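Local coordinates for prophage pi2 protein 01, integrase (Lactococcus lactis, PDB 3LYS) that probably binds DNA through this helical core-binding domain, as part of a phage-family integrase thought to act in DNA recombination and integration, at residues 4-15 and 81-92. The protein carries 1 engineered substitution. Residues are numbered along the deposited sequence; the frame is centred on the assembly and turned at random.
Sequences IKQEISEYFKDW and ASIQCLIEEGRL. Engineered in segment 81-92: Cys85 (natural residue Pro).
Leu86 lies against the ring of Tyr11, its CD2 over one face, 4.1 Å from the ring centroid, while the CB of Trp15 touches the opposite face near its rim. A branched leucine suits this place because its fork serves two neighbours: CD1 touches Tyr11 CE2 at 3.5 Å and also reaches Ile4 CD1 at 4.0 Å. Ile4, although it precedes the helix, is buried: CG1, anti to the backbone N (chi1 179°), comes beside Leu86 CD2, CD1 lies between Leu86 and the Arg91 guanidinium, and CG2 touches Leu92 CD1. Farther along, Trp15 lays its flat indole on the backbone of helix 69-88, the six-membered ring receiving Ser82 CB in a CH-pi contact 3.7 Å from its centroid. A small serine lets the broad ring come this near. Helices 8-19 and 69-88 cross almost at right angles, 87° between the short segments, within the all-helical, SAM-like core-binding domain of phage-family integrases. On the flank of Phe12, which also packs on Leu39 of helix 26-42, the ring presents its edge to Ser82 OG, and that hydroxyl is hydrogen-bonded to the carbonyl of Val79. The direct hydrogen bond between the segments comes from Tyr11, whose long side chain carries OH to Ser82 O at 2.7 Å; the carbonyl oxygen sits at the ring edge. Beyond Gly90, whose positive phi suits the Schellman motif ending helix 69-88, a bend at chi3 (67°) helps bring the Arg91 guanidinium edge-on to Ile4 CD1, 3.5 Å from NH1, while Arg91 NH2 forms a salt bridge with Glu89 OE1 at 2.8 Å.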
loop_
_atom_site.group_PDB
_atom_site.type_symbol
_atom_site.label_atom_id
_atom_site.label_comp_id
_atom_site.label_asym_id
_atom_site.label_seq_id
_atom_site.Cartn_x
_atom_site.Cartn_y
_atom_site.Cartn_z
ATOM N N ILE A 4 10.463 6.485 11.196
ATOM C CA ILE A 4 10.332 6.145 9.761
ATOM C C ILE A 4 9.968 7.352 8.896
ATOM O O ILE A 4 8.797 7.727 8.768
ATOM C CB ILE A 4 9.263 5.030 9.497
ATOM C CG1 ILE A 4 9.157 4.727 7.994
ATOM C CG2 ILE A 4 7.895 5.477 10.014
ATOM C CD1 ILE A 4 10.401 4.151 7.350
ATOM N N LYS A 5 10.991 7.953 8.299
ATOM C CA LYS A 5 10.810 9.110 7.430
ATOM C C LYS A 5 11.152 8.720 5.999
ATOM O O LYS A 5 12.319 8.518 5.659
ATOM C CB LYS A 5 11.703 10.274 7.895
ATOM C CG LYS A 5 11.117 11.119 9.027
ATOM C CD LYS A 5 9.834 11.828 8.581
ATOM C CE LYS A 5 9.310 12.789 9.647
ATOM N NZ LYS A 5 10.282 13.878 9.956
ATOM N N GLN A 6 10.128 8.608 5.163
ATOM C CA GLN A 6 10.334 8.239 3.773
ATOM C C GLN A 6 8.991 8.296 3.022
ATOM O O GLN A 6 7.929 8.372 3.646
ATOM C CB GLN A 6 10.931 6.833 3.718
ATOM C CG GLN A 6 11.514 6.434 2.388
ATOM C CD GLN A 6 11.689 4.942 2.286
ATOM O OE1 GLN A 6 11.731 4.245 3.299
ATOM N NE2 GLN A 6 11.790 4.436 1.064
ATOM N N GLU A 7 9.026 8.276 1.692
ATOM C CA GLU A 7 7.787 8.318 0.926
ATOM C C GLU A 7 7.169 6.948 0.887
ATOM O O GLU A 7 7.868 5.966 0.724
ATOM C CB GLU A 7 8.041 8.747 -0.503
ATOM C CG GLU A 7 8.757 10.058 -0.612
ATOM C CD GLU A 7 8.757 10.589 -2.027
ATOM O OE1 GLU A 7 9.506 11.565 -2.267
ATOM O OE2 GLU A 7 8.008 10.037 -2.881
ATOM N N ILE A 8 5.856 6.877 1.029
ATOM C CA ILE A 8 5.180 5.596 0.985
ATOM C C ILE A 8 5.552 4.837 -0.285
ATOM O O ILE A 8 5.885 3.653 -0.228
ATOM C CB ILE A 8 3.664 5.791 1.023
ATOM C CG1 ILE A 8 2.955 4.450 0.853
ATOM C CG2 ILE A 8 3.241 6.773 -0.057
ATOM C CD1 ILE A 8 3.102 3.547 2.032
ATOM N N SER A 9 5.497 5.513 -1.430
ATOM C CA SER A 9 5.813 4.871 -2.709
ATOM C C SER A 9 7.220 4.308 -2.713
ATOM O O SER A 9 7.425 3.120 -2.965
ATOM C CB SER A 9 5.640 5.864 -3.873
ATOM O OG SER A 9 6.277 7.118 -3.618
ATOM N N GLU A 10 8.185 5.170 -2.407
ATOM C CA GLU A 10 9.589 4.790 -2.376
ATOM C C GLU A 10 9.843 3.567 -1.507
ATOM O O GLU A 10 10.494 2.612 -1.923
ATOM C CB GLU A 10 10.413 5.960 -1.869
ATOM C CG GLU A 10 11.874 5.788 -2.120
ATOM C CD GLU A 10 12.652 7.016 -1.739
ATOM O OE1 GLU A 10 12.360 8.108 -2.281
ATOM O OE2 GLU A 10 13.565 6.889 -0.891
ATOM N N TYR A 11 9.327 3.620 -0.289
ATOM C CA TYR A 11 9.471 2.529 0.643
ATOM C C TYR A 11 8.876 1.243 0.095
ATOM O O TYR A 11 9.505 0.197 0.157
ATOM C CB TYR A 11 8.806 2.874 1.971
ATOM C CG TYR A 11 8.574 1.675 2.854
ATOM C CD1 TYR A 11 7.345 1.015 2.845
ATOM C CD2 TYR A 11 9.601 1.149 3.640
ATOM C CE1 TYR A 11 7.137 -0.140 3.585
ATOM C CE2 TYR A 11 9.410 -0.009 4.385
ATOM C CZ TYR A 11 8.178 -0.647 4.351
ATOM O OH TYR A 11 7.996 -1.800 5.072
ATOM N N PHE A 12 7.665 1.302 -0.444
ATOM C CA PHE A 12 7.045 0.092 -0.972
ATOM C C PHE A 12 7.991 -0.642 -1.911
ATOM O O PHE A 12 8.168 -1.850 -1.795
ATOM C CB PHE A 12 5.728 0.428 -1.686
ATOM C CG PHE A 12 4.916 -0.784 -2.068
ATOM C CD1 PHE A 12 5.045 -1.360 -3.322
ATOM C CD2 PHE A 12 4.022 -1.353 -1.165
ATOM C CE1 PHE A 12 4.293 -2.481 -3.674
ATOM C CE2 PHE A 12 3.267 -2.476 -1.509
ATOM C CZ PHE A 12 3.404 -3.038 -2.764
ATOM N N LYS A 13 8.604 0.086 -2.837
ATOM C CA LYS A 13 9.537 -0.524 -3.783
ATOM C C LYS A 13 10.667 -1.163 -2.989
ATOM O O LYS A 13 10.972 -2.336 -3.174
ATOM C CB LYS A 13 10.093 0.534 -4.735
ATOM C CG LYS A 13 11.063 0.007 -5.781
ATOM C CD LYS A 13 11.449 1.104 -6.784
ATOM C CE LYS A 13 12.314 0.559 -7.921
ATOM N NZ LYS A 13 13.640 0.043 -7.466
ATOM N N ASP A 14 11.274 -0.379 -2.102
ATOM C CA ASP A 14 12.371 -0.830 -1.240
ATOM C C ASP A 14 11.983 -2.177 -0.612
ATOM O O ASP A 14 12.714 -3.160 -0.718
ATOM C CB ASP A 14 12.605 0.241 -0.155
ATOM C CG ASP A 14 13.905 0.054 0.618
ATOM O OD1 ASP A 14 14.151 -1.071 1.099
ATOM O OD2 ASP A 14 14.667 1.044 0.761
ATOM N N TRP A 15 10.811 -2.196 0.021
ATOM C CA TRP A 15 10.256 -3.373 0.686
ATOM C C TRP A 15 10.075 -4.571 -0.250
ATOM O O TRP A 15 10.671 -5.633 -0.039
ATOM C CB TRP A 15 8.898 -3.026 1.313
ATOM C CG TRP A 15 8.217 -4.182 1.986
ATOM C CD1 TRP A 15 8.543 -4.726 3.178
ATOM C CD2 TRP A 15 7.141 -4.984 1.454
ATOM N NE1 TRP A 15 7.751 -5.824 3.430
ATOM C CE2 TRP A 15 6.882 -6.003 2.387
ATOM C CE3 TRP A 15 6.380 -4.938 0.277
ATOM C CZ2 TRP A 15 5.893 -6.973 2.189
ATOM C CZ3 TRP A 15 5.395 -5.903 0.078
ATOM C CH2 TRP A 15 5.164 -6.908 1.033
ATOM N N ALA A 81 0.394 -5.313 3.713
ATOM C CA ALA A 81 1.499 -6.204 4.016
ATOM C C ALA A 81 2.812 -5.448 4.205
ATOM O O ALA A 81 3.590 -5.748 5.109
ATOM C CB ALA A 81 1.647 -7.231 2.915
ATOM N N SER A 82 3.068 -4.470 3.352
ATOM C CA SER A 82 4.308 -3.721 3.468
ATOM C C SER A 82 4.360 -2.897 4.739
ATOM O O SER A 82 5.436 -2.619 5.265
ATOM C CB SER A 82 4.483 -2.795 2.277
ATOM O OG SER A 82 3.349 -1.970 2.137
ATOM N N ILE A 83 3.201 -2.481 5.230
ATOM C CA ILE A 83 3.190 -1.687 6.446
ATOM C C ILE A 83 3.468 -2.567 7.674
ATOM O O ILE A 83 4.090 -2.121 8.648
ATOM C CB ILE A 83 1.863 -0.923 6.578
ATOM C CG1 ILE A 83 1.993 0.413 5.865
ATOM C CG2 ILE A 83 1.540 -0.666 8.020
ATOM C CD1 ILE A 83 2.198 0.288 4.401
ATOM N N GLN A 84 3.040 -3.826 7.597
ATOM C CA GLN A 84 3.248 -4.782 8.678
ATOM C C GLN A 84 4.694 -4.836 9.157
ATOM O O GLN A 84 4.974 -4.576 10.324
ATOM C CB GLN A 84 2.834 -6.180 8.237
ATOM C CG GLN A 84 1.400 -6.283 7.808
ATOM C CD GLN A 84 0.444 -5.770 8.868
ATOM O OE1 GLN A 84 0.305 -4.555 9.062
ATOM N NE2 GLN A 84 -0.221 -6.692 9.568
ATOM N N CYS A 85 5.609 -5.185 8.259
ATOM C CA CYS A 85 7.009 -5.270 8.631
ATOM C C CYS A 85 7.415 -3.928 9.220
ATOM O O CYS A 85 8.219 -3.857 10.145
ATOM C CB CYS A 85 7.892 -5.624 7.414
ATOM S SG CYS A 85 9.439 -6.561 7.818
ATOM N N LEU A 86 6.837 -2.854 8.713
ATOM C CA LEU A 86 7.188 -1.540 9.227
ATOM C C LEU A 86 6.778 -1.430 10.692
ATOM O O LEU A 86 7.454 -0.786 11.495
ATOM C CB LEU A 86 6.512 -0.458 8.393
ATOM C CG LEU A 86 7.297 0.840 8.202
ATOM C CD1 LEU A 86 8.736 0.579 7.770
ATOM C CD2 LEU A 86 6.568 1.642 7.154
ATOM N N ILE A 87 5.674 -2.075 11.040
ATOM C CA ILE A 87 5.198 -2.059 12.416
ATOM C C ILE A 87 6.058 -2.998 13.261
ATOM O O ILE A 87 6.619 -2.602 14.289
ATOM C CB ILE A 87 3.736 -2.541 12.502
ATOM C CG1 ILE A 87 2.804 -1.554 11.779
ATOM C CG2 ILE A 87 3.332 -2.724 13.964
ATOM C CD1 ILE A 87 2.729 -0.168 12.415
ATOM N N GLU A 88 6.144 -4.250 12.814
ATOM C CA GLU A 88 6.922 -5.287 13.484
ATOM C C GLU A 88 8.321 -4.776 13.855
ATOM O O GLU A 88 8.813 -5.003 14.961
ATOM C CB GLU A 88 7.021 -6.508 12.562
ATOM C CG GLU A 88 6.716 -7.821 13.258
ATOM C CD GLU A 88 7.866 -8.299 14.140
ATOM O OE1 GLU A 88 7.641 -9.177 15.000
ATOM O OE2 GLU A 88 8.998 -7.800 13.965
ATOM N N GLU A 89 8.933 -4.064 12.917
ATOM C CA GLU A 89 10.258 -3.503 13.091
ATOM C C GLU A 89 10.258 -2.373 14.097
ATOM O O GLU A 89 11.316 -1.938 14.551
ATOM C CB GLU A 89 10.785 -2.989 11.751
ATOM C CG GLU A 89 11.056 -4.103 10.746
ATOM C CD GLU A 89 11.512 -3.589 9.404
ATOM O OE1 GLU A 89 12.229 -2.549 9.361
ATOM O OE2 GLU A 89 11.172 -4.246 8.392
ATOM N N GLY A 90 9.072 -1.899 14.452
ATOM C CA GLY A 90 8.985 -0.812 15.407
ATOM C C GLY A 90 9.426 0.525 14.828
ATOM O O GLY A 90 10.001 1.367 15.524
ATOM N N ARG A 91 9.173 0.715 13.538
ATOM C CA ARG A 91 9.522 1.966 12.889
ATOM C C ARG A 91 8.256 2.777 12.671
ATOM O O ARG A 91 8.304 3.996 12.545
ATOM C CB ARG A 91 10.233 1.714 11.559
ATOM C CG ARG A 91 11.741 1.648 11.683
ATOM C CD ARG A 91 12.340 0.754 10.620
ATOM N NE ARG A 91 12.187 1.317 9.289
ATOM C CZ ARG A 91 12.709 0.796 8.184
ATOM N NH1 ARG A 91 12.501 1.397 7.021
ATOM N NH2 ARG A 91 13.433 -0.315 8.238
ATOM N N LEU A 92 7.116 2.097 12.631
ATOM C CA LEU A 92 5.844 2.782 12.453
ATOM C C LEU A 92 4.985 2.494 13.664
ATOM O O LEU A 92 4.821 1.337 14.055
ATOM C CB LEU A 92 5.126 2.295 11.194
ATOM C CG LEU A 92 3.831 3.030 10.817
ATOM C CD1 LEU A 92 4.127 4.508 10.590
ATOM C CD2 LEU A 92 3.222 2.407 9.561
#